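Local coordinates for protein MpaA (Escherichia coli O157:H7, PDB 5HXD), which probably hydrolyses the gamma-D-glutamyl-diaminopimelate amide bond of murein tripeptide, with the help of a zinc ion, during the breakdown of cell-wall peptidoglycan, at residues A[42-47]-A[73-78]; A[152-157]-A[205-210]; A[161-166]-A[181-186]. All blocks are in the same frame, centred on the assembly; numbering follows the deposited sequence.

Interaction 1 of 3, residues A[42-47]-A[73-78]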
loop_
_atom_site.group_PDB
_atom_site.type_symbol
_atom_site.label_atom_id
_atom_site.label_comp_id
_atom_site.label_asym_id
_atom_site.label_seq_id
_atom_site.Cartn_x
_atom_site.Cartn_y
_atom_site.Cartn_z
ATOM N N GLY A 42 13.804 18.989 7.961
ATOM C CA GLY A 42 14.298 17.797 7.311
ATOM C C GLY A 42 13.209 17.156 6.476
ATOM O O GLY A 42 12.143 17.741 6.283
ATOM N N LEU A 43 13.467 15.951 5.985
ATOM C CA LEU A 43 12.519 15.296 5.082
ATOM C C LEU A 43 12.170 13.905 5.590
ATOM O O LEU A 43 13.070 13.125 5.946
ATOM C CB LEU A 43 13.102 15.228 3.664
ATOM C CG LEU A 43 12.297 14.609 2.518
ATOM C CD1 LEU A 43 10.872 15.139 2.478
ATOM C CD2 LEU A 43 13.017 14.894 1.212
ATOM N N ILE A 44 10.875 13.592 5.642
ATOM C CA ILE A 44 10.459 12.243 6.030
ATOM C C ILE A 44 9.754 11.545 4.865
ATOM O O ILE A 44 8.801 12.051 4.273
ATOM C CB ILE A 44 9.566 12.260 7.289
ATOM C CG1 ILE A 44 10.256 13.054 8.403
ATOM C CG2 ILE A 44 9.302 10.837 7.777
ATOM C CD1 ILE A 44 9.303 13.679 9.399
ATOM N N LEU A 45 10.249 10.360 4.550
ATOM C CA LEU A 45 9.983 9.711 3.280
ATOM C C LEU A 45 9.390 8.350 3.537
ATOM O O LEU A 45 9.716 7.720 4.554
ATOM C CB LEU A 45 11.293 9.559 2.498
ATOM C CG LEU A 45 11.517 10.022 1.066
ATOM C CD1 LEU A 45 11.113 11.460 0.873
ATOM C CD2 LEU A 45 12.975 9.846 0.751
ATOM N N ALA A 46 8.552 7.875 2.613
ATOM C CA ALA A 46 8.046 6.517 2.700
ATOM C C ALA A 46 7.607 5.961 1.351
ATOM O O ALA A 46 7.517 6.685 0.359
ATOM C CB ALA A 46 6.908 6.454 3.679
ATOM N N GLY A 47 7.341 4.657 1.326
ATOM C CA GLY A 47 6.847 4.007 0.130
ATOM C C GLY A 47 7.761 4.018 -1.081
ATOM O O GLY A 47 7.282 3.943 -2.218
ATOM N N HIS A 73 9.036 19.206 9.875
ATOM C CA HIS A 73 9.686 18.547 8.739
ATOM C C HIS A 73 8.739 18.220 7.579
ATOM O O HIS A 73 7.570 17.932 7.789
ATOM C CB HIS A 73 10.376 17.260 9.221
ATOM C CG HIS A 73 11.227 17.450 10.448
ATOM N ND1 HIS A 73 12.121 18.487 10.578
ATOM C CD2 HIS A 73 11.319 16.729 11.594
ATOM C CE1 HIS A 73 12.727 18.403 11.750
ATOM N NE2 HIS A 73 12.256 17.343 12.386
ATOM N N HIS A 74 9.272 18.269 6.358
ATOM C CA HIS A 74 8.538 17.928 5.139
ATOM C C HIS A 74 8.233 16.430 5.031
ATOM O O HIS A 74 8.990 15.596 5.535
ATOM C CB HIS A 74 9.330 18.348 3.895
ATOM C CG HIS A 74 9.752 19.783 3.887
ATOM N ND1 HIS A 74 8.849 20.821 3.869
ATOM C CD2 HIS A 74 10.978 20.351 3.863
ATOM C CE1 HIS A 74 9.498 21.970 3.854
ATOM N NE2 HIS A 74 10.793 21.713 3.850
ATOM N N VAL A 75 7.149 16.088 4.335
ATOM C CA VAL A 75 6.688 14.699 4.273
ATOM C C VAL A 75 6.279 14.250 2.872
ATOM O O VAL A 75 5.500 14.926 2.193
ATOM C CB VAL A 75 5.490 14.468 5.233
ATOM C CG1 VAL A 75 4.892 13.067 5.036
ATOM C CG2 VAL A 75 5.918 14.684 6.690
ATOM N N VAL A 76 6.838 13.114 2.458
ATOM C CA VAL A 76 6.380 12.354 1.294
ATOM C C VAL A 76 5.896 10.956 1.719
ATOM O O VAL A 76 6.696 10.099 2.103
ATOM C CB VAL A 76 7.511 12.198 0.249
ATOM C CG1 VAL A 76 7.109 11.210 -0.859
ATOM C CG2 VAL A 76 7.921 13.551 -0.300
ATOM N N LEU A 77 4.590 10.721 1.662
ATOM C CA LEU A 77 4.036 9.430 2.086
ATOM C C LEU A 77 4.399 8.293 1.136
ATOM O O LEU A 77 4.678 7.179 1.583
ATOM C CB LEU A 77 2.519 9.509 2.212
ATOM C CG LEU A 77 2.016 10.375 3.359
ATOM C CD1 LEU A 77 0.516 10.506 3.310
ATOM C CD2 LEU A 77 2.449 9.742 4.644
ATOM N N CYS A 78 4.401 8.557 -0.167
ATOM C CA CYS A 78 4.618 7.480 -1.118
ATOM C C CYS A 78 5.468 7.914 -2.321
ATOM O O CYS A 78 5.000 8.610 -3.231
ATOM C CB CYS A 78 3.265 6.923 -1.570
ATOM S SG CYS A 78 3.338 5.324 -2.356
#

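Interaction 2 of 3, residues A[152-157]-A[205-210]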
loop_
_atom_site.group_PDB
_atom_site.type_symbol
_atom_site.label_atom_id
_atom_site.label_comp_id
_atom_site.label_asym_id
_atom_site.label_seq_id
_atom_site.Cartn_x
_atom_site.Cartn_y
_atom_site.Cartn_z
ATOM N N TRP A 152 18.121 17.039 6.437
ATOM C CA TRP A 152 18.385 15.603 6.419
ATOM C C TRP A 152 17.184 14.865 5.823
ATOM O O TRP A 152 16.177 15.488 5.470
ATOM C CB TRP A 152 18.684 15.097 7.825
ATOM C CG TRP A 152 17.761 15.644 8.873
ATOM C CD1 TRP A 152 18.024 16.657 9.751
ATOM C CD2 TRP A 152 16.430 15.201 9.161
ATOM N NE1 TRP A 152 16.939 16.870 10.572
ATOM C CE2 TRP A 152 15.949 15.992 10.226
ATOM C CE3 TRP A 152 15.597 14.208 8.623
ATOM C CZ2 TRP A 152 14.675 15.821 10.760
ATOM C CZ3 TRP A 152 14.337 14.044 9.150
ATOM C CH2 TRP A 152 13.885 14.842 10.207
ATOM N N VAL A 153 17.299 13.545 5.697
ATOM C CA VAL A 153 16.215 12.716 5.192
ATOM C C VAL A 153 16.093 11.433 6.003
ATOM O O VAL A 153 17.073 10.731 6.175
ATOM C CB VAL A 153 16.426 12.347 3.689
ATOM C CG1 VAL A 153 15.215 11.571 3.119
ATOM C CG2 VAL A 153 16.684 13.590 2.857
ATOM N N VAL A 154 14.896 11.126 6.502
ATOM C CA VAL A 154 14.614 9.784 7.014
ATOM C C VAL A 154 13.707 9.029 6.030
ATOM O O VAL A 154 12.596 9.472 5.720
ATOM C CB VAL A 154 13.940 9.800 8.409
ATOM C CG1 VAL A 154 13.464 8.400 8.771
ATOM C CG2 VAL A 154 14.898 10.317 9.477
ATOM N N SER A 155 14.196 7.899 5.530
ATOM C CA SER A 155 13.451 7.083 4.577
ATOM C C SER A 155 13.071 5.739 5.188
ATOM O O SER A 155 13.935 4.933 5.510
ATOM C CB SER A 155 14.270 6.868 3.312
ATOM O OG SER A 155 13.784 5.756 2.596
ATOM N N PHE A 156 11.772 5.513 5.351
ATOM C CA PHE A 156 11.256 4.289 5.963
ATOM C C PHE A 156 11.101 3.121 4.991
ATOM O O PHE A 156 10.599 3.314 3.888
ATOM C CB PHE A 156 9.909 4.578 6.609
ATOM C CG PHE A 156 10.011 5.403 7.826
ATOM C CD1 PHE A 156 10.131 4.805 9.057
ATOM C CD2 PHE A 156 10.026 6.778 7.741
ATOM C CE1 PHE A 156 10.262 5.561 10.191
ATOM C CE2 PHE A 156 10.148 7.542 8.869
ATOM C CZ PHE A 156 10.264 6.929 10.099
ATOM N N HIS A 157 11.529 1.925 5.420
ATOM C CA HIS A 157 11.354 0.683 4.652
ATOM C C HIS A 157 10.834 -0.509 5.476
ATOM O O HIS A 157 10.532 -0.371 6.658
ATOM C CB HIS A 157 12.677 0.269 4.004
ATOM C CG HIS A 157 13.062 1.093 2.819
ATOM N ND1 HIS A 157 13.323 2.444 2.902
ATOM C CD2 HIS A 157 13.258 0.755 1.524
ATOM C CE1 HIS A 157 13.650 2.904 1.710
ATOM N NE2 HIS A 157 13.625 1.897 0.855
ATOM N N HIS A 205 22.586 14.134 4.724
ATOM C CA HIS A 205 22.426 13.058 5.702
ATOM C C HIS A 205 21.129 12.286 5.486
ATOM O O HIS A 205 20.042 12.829 5.718
ATOM C CB HIS A 205 22.459 13.603 7.131
ATOM C CG HIS A 205 22.425 12.540 8.189
ATOM N ND1 HIS A 205 21.880 12.753 9.439
ATOM C CD2 HIS A 205 22.865 11.260 8.189
ATOM C CE1 HIS A 205 21.981 11.651 10.159
ATOM N NE2 HIS A 205 22.582 10.729 9.427
ATOM N N CYS A 206 21.258 11.027 5.041
ATOM C CA CYS A 206 20.135 10.094 4.891
ATOM C C CYS A 206 20.205 8.971 5.941
ATOM O O CYS A 206 21.275 8.401 6.219
ATOM C CB CYS A 206 20.099 9.482 3.480
ATOM S SG CYS A 206 18.753 8.236 3.181
ATOM N N ILE A 207 19.047 8.677 6.524
ATOM C CA ILE A 207 18.895 7.624 7.502
ATOM C C ILE A 207 17.796 6.718 7.002
ATOM O O ILE A 207 16.687 7.191 6.746
ATOM C CB ILE A 207 18.493 8.168 8.893
ATOM C CG1 ILE A 207 19.665 8.827 9.603
ATOM C CG2 ILE A 207 17.959 7.057 9.775
ATOM C CD1 ILE A 207 19.288 9.343 10.991
ATOM N N THR A 208 18.066 5.428 6.850
ATOM C CA THR A 208 16.956 4.533 6.557
ATOM C C THR A 208 16.484 3.880 7.860
ATOM O O THR A 208 17.263 3.272 8.601
ATOM C CB THR A 208 17.311 3.466 5.496
ATOM O OG1 THR A 208 18.473 2.739 5.904
ATOM C CG2 THR A 208 17.584 4.127 4.159
ATOM N N ALA A 209 15.203 4.072 8.148
ATOM C CA ALA A 209 14.559 3.454 9.285
ATOM C C ALA A 209 13.763 2.243 8.818
ATOM O O ALA A 209 12.680 2.408 8.242
ATOM C CB ALA A 209 13.643 4.453 9.989
ATOM N N GLU A 210 14.276 1.035 9.061
ATOM C CA GLU A 210 13.572 -0.192 8.646
ATOM C C GLU A 210 12.626 -0.716 9.724
ATOM O O GLU A 210 13.062 -1.173 10.780
ATOM C CB GLU A 210 14.566 -1.287 8.279
ATOM C CG GLU A 210 15.458 -0.946 7.126
ATOM C CD GLU A 210 15.022 -1.626 5.872
ATOM O OE1 GLU A 210 13.866 -2.092 5.840
ATOM O OE2 GLU A 210 15.837 -1.711 4.927
#

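Interaction 3 of 3, residues A[161-166]-A[181-186]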
loop_
_atom_site.group_PDB
_atom_site.type_symbol
_atom_site.label_atom_id
_atom_site.label_comp_id
_atom_site.label_asym_id
_atom_site.label_seq_id
_atom_site.Cartn_x
_atom_site.Cartn_y
_atom_site.Cartn_z
ATOM N N ALA A 161 13.904 -4.241 10.495
ATOM C CA ALA A 161 13.794 -3.998 11.936
ATOM C C ALA A 161 15.015 -3.300 12.560
ATOM O O ALA A 161 15.593 -3.794 13.536
ATOM C CB ALA A 161 13.520 -5.317 12.664
ATOM N N CYS A 162 15.378 -2.141 12.021
ATOM C CA CYS A 162 16.529 -1.416 12.534
ATOM C C CYS A 162 16.630 -0.004 11.964
ATOM O O CYS A 162 15.990 0.316 10.960
ATOM C CB CYS A 162 17.809 -2.181 12.213
ATOM S SG CYS A 162 18.086 -2.305 10.445
ATOM N N ILE A 163 17.450 0.823 12.617
ATOM C CA ILE A 163 17.739 2.185 12.187
ATOM C C ILE A 163 19.143 2.262 11.593
ATOM O O ILE A 163 20.126 2.077 12.313
ATOM C CB ILE A 163 17.645 3.183 13.353
ATOM C CG1 ILE A 163 16.290 3.083 14.050
ATOM C CG2 ILE A 163 17.901 4.609 12.862
ATOM C CD1 ILE A 163 15.138 3.433 13.172
ATOM N N GLU A 164 19.248 2.532 10.292
ATOM C CA GLU A 164 20.556 2.583 9.642
ATOM C C GLU A 164 21.080 4.001 9.516
ATOM O O GLU A 164 20.764 4.686 8.549
ATOM C CB GLU A 164 20.494 1.968 8.260
ATOM C CG GLU A 164 20.007 0.557 8.243
ATOM C CD GLU A 164 19.722 0.085 6.852
ATOM O OE1 GLU A 164 20.634 0.180 5.996
ATOM O OE2 GLU A 164 18.587 -0.375 6.618
ATOM N N ASP A 165 21.879 4.437 10.484
ATOM C CA ASP A 165 22.458 5.770 10.436
ATOM C C ASP A 165 23.950 5.686 10.179
ATOM O O ASP A 165 24.720 5.374 11.090
ATOM C CB ASP A 165 22.194 6.529 11.736
ATOM C CG ASP A 165 22.499 8.006 11.614
ATOM O OD1 ASP A 165 23.256 8.378 10.696
ATOM O OD2 ASP A 165 21.980 8.805 12.425
ATOM N N PRO A 166 24.357 5.995 8.937
ATOM C CA PRO A 166 25.757 5.992 8.467
ATOM C C PRO A 166 26.637 6.991 9.211
ATOM O O PRO A 166 27.864 6.893 9.151
ATOM C CB PRO A 166 25.640 6.376 6.984
ATOM C CG PRO A 166 24.321 7.096 6.874
ATOM C CD PRO A 166 23.415 6.473 7.905
ATOM N N LEU A 181 14.195 0.074 17.986
ATOM C CA LEU A 181 14.926 -0.651 16.973
ATOM C C LEU A 181 16.402 -0.417 17.171
ATOM O O LEU A 181 16.818 0.698 17.478
ATOM C CB LEU A 181 14.508 -0.199 15.575
ATOM C CG LEU A 181 13.097 -0.583 15.181
ATOM C CD1 LEU A 181 12.813 -0.057 13.792
ATOM C CD2 LEU A 181 12.972 -2.097 15.240
ATOM N N PRO A 182 17.201 -1.468 16.985
ATOM C CA PRO A 182 18.661 -1.386 17.054
ATOM C C PRO A 182 19.216 -0.308 16.131
ATOM O O PRO A 182 18.633 -0.069 15.077
ATOM C CB PRO A 182 19.109 -2.777 16.594
ATOM C CG PRO A 182 17.933 -3.335 15.886
ATOM C CD PRO A 182 16.753 -2.811 16.609
ATOM N N LEU A 183 20.315 0.335 16.524
ATOM C CA LEU A 183 20.975 1.306 15.658
ATOM C C LEU A 183 22.207 0.685 15.015
ATOM O O LEU A 183 23.064 0.133 15.693
ATOM C CB LEU A 183 21.348 2.567 16.432
ATOM C CG LEU A 183 22.103 3.639 15.644
ATOM C CD1 LEU A 183 21.402 4.008 14.357
ATOM C CD2 LEU A 183 22.253 4.864 16.482
ATOM N N VAL A 184 22.280 0.788 13.695
ATOM C CA VAL A 184 23.286 0.104 12.892
ATOM C C VAL A 184 23.779 1.113 11.850
ATOM O O VAL A 184 23.141 2.149 11.670
ATOM C CB VAL A 184 22.671 -1.194 12.268
ATOM C CG1 VAL A 184 22.732 -1.207 10.748
ATOM C CG2 VAL A 184 23.318 -2.433 12.867
ATOM N N THR A 185 24.915 0.877 11.198
ATOM C CA THR A 185 25.325 1.798 10.130
ATOM C C THR A 185 24.904 1.315 8.722
ATOM O O THR A 185 24.639 2.136 7.836
ATOM C CB THR A 185 26.855 2.063 10.140
ATOM O OG1 THR A 185 27.546 0.897 10.598
ATOM C CG2 THR A 185 27.212 3.253 11.034
ATOM N N SER A 186 24.800 0.003 8.511
ATOM C CA SER A 186 24.412 -0.487 7.187
ATOM C C SER A 186 23.651 -1.808 7.170
ATOM O O SER A 186 23.769 -2.621 8.091
ATOM C CB SER A 186 25.651 -0.643 6.302
ATOM O OG SER A 186 26.081 0.612 5.814
#

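Interaction 1 of 3, residues A[42-47]-A[73-78]
The parallel strand pair of a beta-alpha-beta unit joins Leu43, Ile44 and Leu45 to His74, Val75 and Val76 at one end of the main sheet of this M14 peptidase, with helix 53-65 as the crossover. The staggered ladder turns on Ile44, whose N donates to His74 O at 2.8 Å and whose O accepts Val76 N at 2.9 Å. Before it, His74 N reaches Gly42 O at 2.9 Å; beyond it, the bond from Ala46 N to Val76 O is weak. The axes of the short strands 43-45 and 74-76 are 17° apart.

On the face with Leu43 and Leu45, Leu45 CD1 lies 3.7 Å from Val76 CB, the two side chains running alongside each other. Leu43, with CG trans to its N (chi1 -179°), lays CD1 across His74 CB at about a right angle. Helix 136-148 covers this layer, while Val75 on the other face packs against helix 53-65.

His73 ND1 accepts Gly42 N at 3.2 Å, with the donor 39° out of the ring plane. NE2 bonds to Trp233 O, so both ring nitrogens are engaged, and the ring meets Trp152 edge-to-face. Further along, Cys78, disulfide-bonded to Cys84, directs its CA-H toward Ala46 O, with 3.3 Å between CA and O.

Interaction 2 of 3, residues A[152-157]-A[205-210]
Five backbone hydrogen bonds hold Val153, Ser155 and His157 to segment 205-210 in the two central, parallel strands of the mixed sheet of the zinc carboxypeptidase fold. Val153 N gives the shortest, 2.8 Å to His205 O, and its carbonyl in turn accepts Ile207 N. Ser155 repeats the pattern, its N donating to Ile207 O at 2.9 Å and its O accepting Ala209 N, and His157 N closes the ladder on Ala209 O at 3.1 Å. The first three donors come nearly straight onto their carbonyls, whereas the Ala209 and His157 N-H groups approach from above the carbonyl planes, by 44° and 39°. CA-H groups of Val154 and Phe156 add contacts to the same Ile207 and Ala209 oxygens.

On the face carrying Val154, Phe156, Ile207 and Ala209 the packing is apolar. Ala209 CB meets the Phe156 ring obliquely, 3.6 Å from CE1, and also touches Val154 CG1. Val154 CG2 lies against Ile207 CB, and Ile207 and Ala209 both continue the layer onto Ile163. On the other face, that of Val153, Ser155, Cys206 and Thr208, Phe195 from helix 195-201 packs on Val153 and Cys206.

The same face ends in the active site. His157, a predicted zinc ligand together with His49 and Glu52, has its side chain about 3 Å from the zinc ion. Its partner in register is Glu210, the predicted proton donor/acceptor, and a cacodylate ion, probably from the crystallisation liquor, lies about 3 Å from that side chain. The Glu210 chain bends at chi2 (-103°), which brings the carboxylate back over the neighbouring strand, with OE1 3.2 Å from His157 CB.

Interaction 3 of 3, residues A[161-166]-A[181-186]
Ile163 O is held from strand 183-184 by two groups: Val184 N at 2.9 Å and, more weakly, the CA-H of Leu183, whose CA lies 3.5 Å away. On either side of it Ile163 N donates to Pro182 O in an almost straight bond (176° at the hydrogen), and Asp165 N reaches Val184 O. These bonds join strand 162-164 to 183-184, the outermost strand of the sheet within this chain; the two are the parallel strands of a beta-alpha-beta unit whose helix, 170-178, packs on Ile163 and Leu183.

Leu183 CG lies trans to its N (chi1 177°), and this brings CD1 3.9 Å from Ile163 CG2 and 3.7 Å from Asp165 CB. Leu181 comes across Ile163 at about a right angle, CB to CG1. Its CD2 and the Pro182 ring cover the Ala161 carbonyl, at the G1 beta bulge where Ala161 and Cys162 both face Glu210. On the opposite face Glu164 CG runs beside Val184 CG1.

Asp165 OD1 accepts bonds from His205 NE2 and Arg167 N, and OD2 pairs with Ser169 OG. Glu164 OE1 takes a weak bond from Val187 N, and OE2 lies close to Glu210 OE2. Three main-chain bonds and apolar contacts thus carry the pairing, while both carboxylates face groups beyond it.

Overall arrangement
All three contacts lie in one mixed sheet. Interactions 1 and 2 have centres about 9 Å apart and are joined by probable hydrogen bonds between strands 43-45 and 153-157, such as Leu43 O to Val154 N at 2.8 Å. Interaction 3, about 10 Å from interaction 2 between centres, adjoins it through the antiparallel pairing of 162-164 with 206-210, where Thr208 O is 2.7 Å from Glu164 N. Interactions 1 and 3 do not touch. Interaction 2 carries the predicted zinc ligand His157 and the predicted proton donor/acceptor Glu210. In interaction 3 the Glu164 side chain, about 3 Å from that of Glu210, is about 7 Å from the zinc ion, and Gly47 of interaction 1 leads toward the predicted ligands His49 and Glu52.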